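Putative short-chain dehydrogenase/reductase (Corynebacterium glutamicum, PDB 3E9N) probably acts as an NAD(P)-dependent oxidoreductase of the short-chain dehydrogenase/reductase family, perhaps as an acetoacetyl-CoA reductase, though its true substrate is unknown. Local coordinates at residues A165-T179 and A216-P229. Sequence-based numbering, arbitrary orientation.
Sequences ANNGIRVSTVSPGPT and AGETTQITNVDVRP
R170 meets A216 and T220 through a side chain bent about the CG-CD bond (chi3 -72°), turning the guanidinium edge-on to the turn leading into strand 220-229 and to the first residue of that strand. NH1 donates to A216 O at 2.9 Å and to T220 O at 3.1 Å; both acceptors lie near the guanidinium plane, so two bonds from one nitrogen fix its rotation. For S172, a hydroxyl swung opposite the backbone N (chi1 -177°) puts OG 2.7 Å from I222 O, to which it donates. The ladder begins one residue on, where T173 N donates to T223 O. It continues through V225 N to T173 O, S175 N to V225 O (2.8 Å, almost straight at 179°) and V227 N to S175 O, the alternation expected of parallel pairing. On the face bearing T173 and S175, N224 ND2 holds D226 OD2 at 2.8 Å; T173 OG1 approaches N224 OD1 implausibly closely, a doubtful bond. On the reverse face V174 CG1 packs against V227 CG2 at 4.2 Å. Strand 220-229 also pairs antiparallel with a strand of the second subunit, continuing the sheet across the interface. With helix 203-214 between them in sequence, the strands form a beta-alpha-beta unit, right-handed as is usual in Rossmann folds, completing the 3-2-1-4-5-6-7 sheet of short-chain dehydrogenases.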
ATOM      1  N   ALA A 165     -19.301   9.141  -3.641  1.00 42.06           N
ATOM      2  CA  ALA A 165     -18.777  10.271  -4.458  1.00 41.99           C
ATOM      3  C   ALA A 165     -19.849  10.926  -5.333  1.00 41.89           C
ATOM      4  O   ALA A 165     -19.966  12.157  -5.354  1.00 41.75           O
ATOM      5  CB  ALA A 165     -17.583   9.841  -5.312  1.00 41.36           C
ATOM      6  N   ASN A 166     -20.630  10.102  -6.037  1.00 42.11           N
ATOM      7  CA  ASN A 166     -21.751  10.601  -6.863  1.00 42.69           C
ATOM      8  C   ASN A 166     -22.830  11.389  -6.121  1.00 41.77           C
ATOM      9  O   ASN A 166     -23.589  12.171  -6.720  1.00 41.52           O
ATOM     10  CB  ASN A 166     -22.404   9.454  -7.641  1.00 43.69           C
ATOM     11  CG  ASN A 166     -21.564   9.036  -8.821  1.00 47.83           C
ATOM     12  OD1 ASN A 166     -20.933   7.975  -8.793  1.00 52.15           O
ATOM     13  ND2 ASN A 166     -21.474   9.915  -9.840  1.00 49.00           N
ATOM     14  N   ASN A 167     -22.911  11.194  -4.810  1.00 40.14           N
ATOM     15  CA  ASN A 167     -23.910  11.930  -4.078  1.00 38.44           C
ATOM     16  C   ASN A 167     -23.410  13.227  -3.535  1.00 37.84           C
ATOM     17  O   ASN A 167     -24.154  13.909  -2.824  1.00 36.98           O
ATOM     18  CB  ASN A 167     -24.482  11.080  -2.986  1.00 38.70           C
ATOM     19  CG  ASN A 167     -25.088   9.829  -3.533  1.00 39.49           C
ATOM     20  OD1 ASN A 167     -25.808   9.883  -4.536  1.00 42.61           O
ATOM     21  ND2 ASN A 167     -24.760   8.688  -2.935  1.00 36.98           N
ATOM     22  N   GLY A 168     -22.157  13.582  -3.855  1.00 36.26           N
ATOM     23  CA  GLY A 168     -21.673  14.883  -3.448  1.00 35.25           C
ATOM     24  C   GLY A 168     -20.914  14.812  -2.148  1.00 35.21           C
ATOM     25  O   GLY A 168     -20.420  15.847  -1.662  1.00 36.39           O
ATOM     26  N   ILE A 169     -20.808  13.614  -1.573  1.00 33.74           N
ATOM     27  CA  ILE A 169     -20.075  13.452  -0.322  1.00 33.12           C
ATOM     28  C   ILE A 169     -18.570  13.288  -0.525  1.00 33.63           C
ATOM     29  O   ILE A 169     -18.116  12.527  -1.396  1.00 33.14           O
ATOM     30  CB  ILE A 169     -20.609  12.264   0.508  1.00 33.44           C
ATOM     31  CG1 ILE A 169     -22.085  12.509   0.904  1.00 32.01           C
ATOM     32  CG2 ILE A 169     -19.697  11.991   1.738  1.00 32.51           C
ATOM     33  CD1 ILE A 169     -22.724  11.376   1.673  1.00 31.50           C
ATOM     34  N   ARG A 170     -17.796  14.039   0.259  1.00 32.95           N
ATOM     35  CA  ARG A 170     -16.372  13.896   0.247  1.00 33.01           C
ATOM     36  C   ARG A 170     -15.934  13.139   1.487  1.00 33.43           C
ATOM     37  O   ARG A 170     -16.496  13.304   2.599  1.00 33.81           O
ATOM     38  CB  ARG A 170     -15.672  15.267   0.107  1.00 33.19           C
ATOM     39  CG  ARG A 170     -16.144  16.026  -1.181  1.00 34.46           C
ATOM     40  CD  ARG A 170     -15.272  17.234  -1.490  1.00 38.82           C
ATOM     41  NE  ARG A 170     -15.453  18.356  -0.564  1.00 42.87           N
ATOM     42  CZ  ARG A 170     -14.893  19.564  -0.702  1.00 45.40           C
ATOM     43  NH1 ARG A 170     -14.086  19.859  -1.740  1.00 44.47           N
ATOM     44  NH2 ARG A 170     -15.138  20.490   0.212  1.00 46.05           N
ATOM     45  N   VAL A 171     -14.944  12.269   1.290  1.00 32.95           N
ATOM     46  CA  VAL A 171     -14.495  11.412   2.344  1.00 31.75           C
ATOM     47  C   VAL A 171     -12.987  11.557   2.449  1.00 31.86           C
ATOM     48  O   VAL A 171     -12.284  11.523   1.450  1.00 31.42           O
ATOM     49  CB  VAL A 171     -14.883   9.977   2.096  1.00 31.44           C
ATOM     50  CG1 VAL A 171     -14.456   9.125   3.300  1.00 31.96           C
ATOM     51  CG2 VAL A 171     -16.397   9.859   1.929  1.00 32.28           C
ATOM     52  N   SER A 172     -12.501  11.738   3.675  1.00 31.76           N
ATOM     53  CA  SER A 172     -11.117  11.986   3.885  1.00 31.58           C
ATOM     54  C   SER A 172     -10.573  11.328   5.152  1.00 31.34           C
ATOM     55  O   SER A 172     -11.281  11.173   6.153  1.00 30.43           O
ATOM     56  CB  SER A 172     -10.878  13.485   3.891  1.00 31.93           C
ATOM     57  OG  SER A 172      -9.492  13.730   4.030  1.00 36.13           O
ATOM     58  N   THR A 173      -9.302  10.930   5.090  1.00 31.01           N
ATOM     59  CA  THR A 173      -8.642  10.355   6.227  1.00 31.18           C
ATOM     60  C   THR A 173      -7.447  11.169   6.590  1.00 30.52           C
ATOM     61  O   THR A 173      -6.576  11.421   5.790  1.00 32.39           O
ATOM     62  CB  THR A 173      -8.132   8.942   5.939  1.00 31.59           C
ATOM     63  OG1 THR A 173      -7.297   9.008   4.775  1.00 37.52           O
ATOM     64  CG2 THR A 173      -9.287   8.017   5.659  1.00 28.90           C
ATOM     65  N   VAL A 174      -7.383  11.577   7.825  1.00 29.61           N
ATOM     66  CA  VAL A 174      -6.237  12.250   8.282  1.00 29.00           C
ATOM     67  C   VAL A 174      -5.522  11.202   9.099  1.00 29.70           C
ATOM     68  O   VAL A 174      -6.111  10.672  10.034  1.00 29.61           O
ATOM     69  CB  VAL A 174      -6.652  13.486   9.123  1.00 28.79           C
ATOM     70  CG1 VAL A 174      -5.439  14.072   9.870  1.00 27.19           C
ATOM     71  CG2 VAL A 174      -7.346  14.518   8.197  1.00 28.40           C
ATOM     72  N   SER A 175      -4.269  10.879   8.750  1.00 30.32           N
ATOM     73  CA  SER A 175      -3.589   9.744   9.424  1.00 32.56           C
ATOM     74  C   SER A 175      -2.363  10.152  10.219  1.00 34.08           C
ATOM     75  O   SER A 175      -1.263  10.310   9.667  1.00 34.74           O
ATOM     76  CB  SER A 175      -3.194   8.651   8.441  1.00 31.58           C
ATOM     77  OG  SER A 175      -4.103   8.570   7.356  1.00 35.35           O
ATOM     78  N   PRO A 176      -2.536  10.355  11.514  1.00 35.46           N
ATOM     79  CA  PRO A 176      -1.353  10.563  12.372  1.00 37.07           C
ATOM     80  C   PRO A 176      -0.543   9.275  12.608  1.00 38.30           C
ATOM     81  O   PRO A 176      -1.062   8.164  12.496  1.00 37.81           O
ATOM     82  CB  PRO A 176      -1.946  11.036  13.701  1.00 36.73           C
ATOM     83  CG  PRO A 176      -3.464  10.915  13.542  1.00 36.73           C
ATOM     84  CD  PRO A 176      -3.777  10.189  12.269  1.00 35.69           C
ATOM     85  N   GLY A 177       0.725   9.407  12.956  1.00 39.48           N
ATOM     86  CA  GLY A 177       1.490   8.215  13.262  1.00 40.62           C
ATOM     87  C   GLY A 177       2.895   8.590  13.662  1.00 41.58           C
ATOM     88  O   GLY A 177       3.257   9.748  13.635  1.00 41.14           O
ATOM     89  N   PRO A 178       3.693   7.598  14.032  1.00 42.69           N
ATOM     90  CA  PRO A 178       5.043   7.869  14.515  1.00 43.82           C
ATOM     91  C   PRO A 178       6.038   8.194  13.395  1.00 44.66           C
ATOM     92  O   PRO A 178       5.831   7.830  12.241  1.00 44.61           O
ATOM     93  CB  PRO A 178       5.433   6.558  15.222  1.00 43.42           C
ATOM     94  CG  PRO A 178       4.621   5.493  14.504  1.00 42.67           C
ATOM     95  CD  PRO A 178       3.350   6.159  14.041  1.00 42.76           C
ATOM     96  N   THR A 179       7.104   8.894  13.739  1.00 45.91           N
ATOM     97  CA  THR A 179       8.150   9.197  12.773  1.00 48.24           C
ATOM     98  C   THR A 179       9.236   8.155  12.883  1.00 48.27           C
ATOM     99  O   THR A 179       9.830   8.039  13.952  1.00 49.30           O
ATOM    100  CB  THR A 179       8.736  10.611  13.029  1.00 48.74           C
ATOM    101  OG1 THR A 179       7.901  11.605  12.391  1.00 51.53           O
ATOM    102  CG2 THR A 179      10.154  10.727  12.519  1.00 49.49           C
ATOM    103  N   ALA A 216     -11.045  22.715   0.693  1.00 36.26           N
ATOM    104  CA  ALA A 216     -10.622  22.474  -0.712  1.00 37.27           C
ATOM    105  C   ALA A 216     -11.693  22.755  -1.725  1.00 38.03           C
ATOM    106  O   ALA A 216     -12.862  22.504  -1.479  1.00 37.78           O
ATOM    107  CB  ALA A 216     -10.132  21.049  -0.921  1.00 36.76           C
ATOM    108  N   GLY A 217     -11.295  23.225  -2.897  1.00 39.75           N
ATOM    109  CA  GLY A 217     -12.276  23.644  -3.894  1.00 40.78           C
ATOM    110  C   GLY A 217     -13.102  22.470  -4.386  1.00 42.41           C
ATOM    111  O   GLY A 217     -12.775  21.318  -4.111  1.00 42.01           O
ATOM    112  N   GLU A 218     -14.127  22.773  -5.180  1.00 44.44           N
ATOM    113  CA  GLU A 218     -15.207  21.845  -5.493  1.00 46.76           C
ATOM    114  C   GLU A 218     -14.817  20.771  -6.477  1.00 47.03           C
ATOM    115  O   GLU A 218     -15.423  19.710  -6.475  1.00 47.33           O
ATOM    116  CB  GLU A 218     -16.399  22.597  -6.071  1.00 47.30           C
ATOM    117  CG  GLU A 218     -17.096  23.530  -5.092  1.00 52.61           C
ATOM    118  CD  GLU A 218     -18.187  22.787  -4.340  1.00 59.05           C
ATOM    119  OE1 GLU A 218     -18.237  22.844  -3.086  1.00 58.99           O
ATOM    120  OE2 GLU A 218     -18.980  22.107  -5.033  1.00 62.91           O
ATOM    121  N   THR A 219     -13.814  21.034  -7.314  1.00 47.01           N
ATOM    122  CA  THR A 219     -13.358  20.022  -8.249  1.00 46.99           C
ATOM    123  C   THR A 219     -12.398  19.052  -7.591  1.00 46.59           C
ATOM    124  O   THR A 219     -11.871  18.173  -8.248  1.00 46.75           O
ATOM    125  CB  THR A 219     -12.595  20.610  -9.455  1.00 47.10           C
ATOM    126  OG1 THR A 219     -11.289  20.997  -9.026  1.00 48.66           O
ATOM    127  CG2 THR A 219     -13.305  21.772 -10.043  1.00 45.98           C
ATOM    128  N   THR A 220     -12.218  19.174  -6.286  1.00 46.66           N
ATOM    129  CA  THR A 220     -11.182  18.404  -5.577  1.00 46.08           C
ATOM    130  C   THR A 220     -11.699  17.642  -4.360  1.00 44.09           C
ATOM    131  O   THR A 220     -12.750  17.970  -3.817  1.00 44.89           O
ATOM    132  CB  THR A 220     -10.070  19.331  -5.142  1.00 46.33           C
ATOM    133  OG1 THR A 220      -9.896  20.327  -6.161  1.00 50.81           O
ATOM    134  CG2 THR A 220      -8.785  18.588  -5.003  1.00 46.84           C
ATOM    135  N   GLN A 221     -10.988  16.567  -4.023  1.00 41.63           N
ATOM    136  CA  GLN A 221     -11.106  15.801  -2.781  1.00 39.08           C
ATOM    137  C   GLN A 221      -9.674  15.657  -2.252  1.00 37.00           C
ATOM    138  O   GLN A 221      -8.804  15.148  -2.954  1.00 36.20           O
ATOM    139  CB  GLN A 221     -11.612  14.365  -3.035  1.00 38.74           C
ATOM    140  CG  GLN A 221     -13.070  14.216  -3.304  1.00 40.97           C
ATOM    141  CD  GLN A 221     -13.736  13.029  -2.588  1.00 42.02           C
ATOM    142  OE1 GLN A 221     -14.635  12.395  -3.145  1.00 46.28           O
ATOM    143  NE2 GLN A 221     -13.343  12.760  -1.352  1.00 38.99           N
ATOM    144  N   ILE A 222      -9.421  16.109  -1.032  1.00 35.00           N
ATOM    145  CA  ILE A 222      -8.183  15.767  -0.357  1.00 32.47           C
ATOM    146  C   ILE A 222      -8.578  14.527   0.380  1.00 32.84           C
ATOM    147  O   ILE A 222      -9.234  14.599   1.463  1.00 33.70           O
ATOM    148  CB  ILE A 222      -7.762  16.860   0.624  1.00 33.07           C
ATOM    149  CG1 ILE A 222      -7.823  18.230  -0.078  1.00 31.05           C
ATOM    150  CG2 ILE A 222      -6.375  16.527   1.329  1.00 28.57           C
ATOM    151  CD1 ILE A 222      -6.655  18.469  -1.049  1.00 34.91           C
ATOM    152  N   THR A 223      -8.246  13.373  -0.196  1.00 31.19           N
ATOM    153  CA  THR A 223      -8.658  12.112   0.402  1.00 29.91           C
ATOM    154  C   THR A 223      -7.779  11.632   1.571  1.00 30.22           C
ATOM    155  O   THR A 223      -8.255  10.911   2.469  1.00 30.83           O
ATOM    156  CB  THR A 223      -8.733  10.996  -0.697  1.00 30.76           C
ATOM    157  OG1 THR A 223      -7.426  10.764  -1.224  1.00 28.35           O
ATOM    158  CG2 THR A 223      -9.639  11.471  -1.816  1.00 26.01           C
ATOM    159  N   ASN A 224      -6.496  11.958   1.554  1.00 28.60           N
ATOM    160  CA  ASN A 224      -5.680  11.515   2.659  1.00 29.90           C
ATOM    161  C   ASN A 224      -4.569  12.506   3.004  1.00 28.04           C
ATOM    162  O   ASN A 224      -4.047  13.202   2.135  1.00 26.05           O
ATOM    163  CB  ASN A 224      -5.199  10.053   2.485  1.00 31.19           C
ATOM    164  CG  ASN A 224      -4.346   9.566   3.674  1.00 39.66           C
ATOM    165  OD1 ASN A 224      -4.846   9.147   4.797  1.00 42.09           O
ATOM    166  ND2 ASN A 224      -3.017   9.607   3.447  1.00 46.19           N
ATOM    167  N   VAL A 225      -4.286  12.630   4.287  1.00 27.35           N
ATOM    168  CA  VAL A 225      -3.221  13.538   4.768  1.00 27.99           C
ATOM    169  C   VAL A 225      -2.428  12.739   5.770  1.00 29.73           C
ATOM    170  O   VAL A 225      -2.975  12.299   6.758  1.00 31.36           O
ATOM    171  CB  VAL A 225      -3.769  14.809   5.463  1.00 27.36           C
ATOM    172  CG1 VAL A 225      -2.655  15.667   5.964  1.00 26.49           C
ATOM    173  CG2 VAL A 225      -4.708  15.639   4.527  1.00 24.31           C
ATOM    174  N   ASP A 226      -1.156  12.461   5.499  1.00 32.35           N
ATOM    175  CA  ASP A 226      -0.333  11.698   6.434  1.00 33.64           C
ATOM    176  C   ASP A 226       0.459  12.687   7.324  1.00 33.69           C
ATOM    177  O   ASP A 226       1.120  13.583   6.842  1.00 33.52           O
ATOM    178  CB  ASP A 226       0.515  10.673   5.671  1.00 33.54           C
ATOM    179  CG  ASP A 226      -0.364   9.626   4.930  1.00 39.52           C
ATOM    180  OD1 ASP A 226      -0.215   9.456   3.669  1.00 44.38           O
ATOM    181  OD2 ASP A 226      -1.268   8.986   5.581  1.00 44.14           O
ATOM    182  N   VAL A 227       0.306  12.548   8.634  1.00 33.96           N
ATOM    183  CA  VAL A 227       0.812  13.509   9.609  1.00 34.02           C
ATOM    184  C   VAL A 227       1.800  12.801  10.553  1.00 33.97           C
ATOM    185  O   VAL A 227       1.534  11.718  11.005  1.00 34.00           O
ATOM    186  CB  VAL A 227      -0.376  14.135  10.443  1.00 33.58           C
ATOM    187  CG1 VAL A 227       0.136  15.092  11.486  1.00 34.38           C
ATOM    188  CG2 VAL A 227      -1.370  14.814   9.528  1.00 33.61           C
ATOM    189  N   ARG A 228       2.928  13.430  10.857  1.00 34.88           N
ATOM    190  CA  ARG A 228       3.972  12.796  11.673  1.00 35.68           C
ATOM    191  C   ARG A 228       4.645  13.854  12.518  1.00 35.34           C
ATOM    192  O   ARG A 228       4.613  15.013  12.156  1.00 35.21           O
ATOM    193  CB  ARG A 228       5.019  12.129  10.784  1.00 35.89           C
ATOM    194  CG  ARG A 228       4.691  10.715  10.438  1.00 39.87           C
ATOM    195  CD  ARG A 228       4.452  10.643   8.991  1.00 45.95           C
ATOM    196  NE  ARG A 228       3.977   9.339   8.520  1.00 52.95           N
ATOM    197  CZ  ARG A 228       2.716   8.887   8.604  1.00 55.36           C
ATOM    198  NH1 ARG A 228       2.420   7.686   8.109  1.00 53.50           N
ATOM    199  NH2 ARG A 228       1.765   9.613   9.193  1.00 55.24           N
ATOM    200  N   PRO A 229       5.243  13.463  13.648  1.00 36.15           N
ATOM    201  CA  PRO A 229       6.066  14.405  14.418  1.00 37.22           C
ATOM    202  C   PRO A 229       7.320  14.864  13.674  1.00 38.77           C
ATOM    203  O   PRO A 229       7.805  14.193  12.776  1.00 37.90           O
ATOM    204  CB  PRO A 229       6.506  13.592  15.643  1.00 37.56           C
ATOM    205  CG  PRO A 229       5.602  12.361  15.681  1.00 37.34           C
ATOM    206  CD  PRO A 229       5.104  12.138  14.293  1.00 35.97           C
TER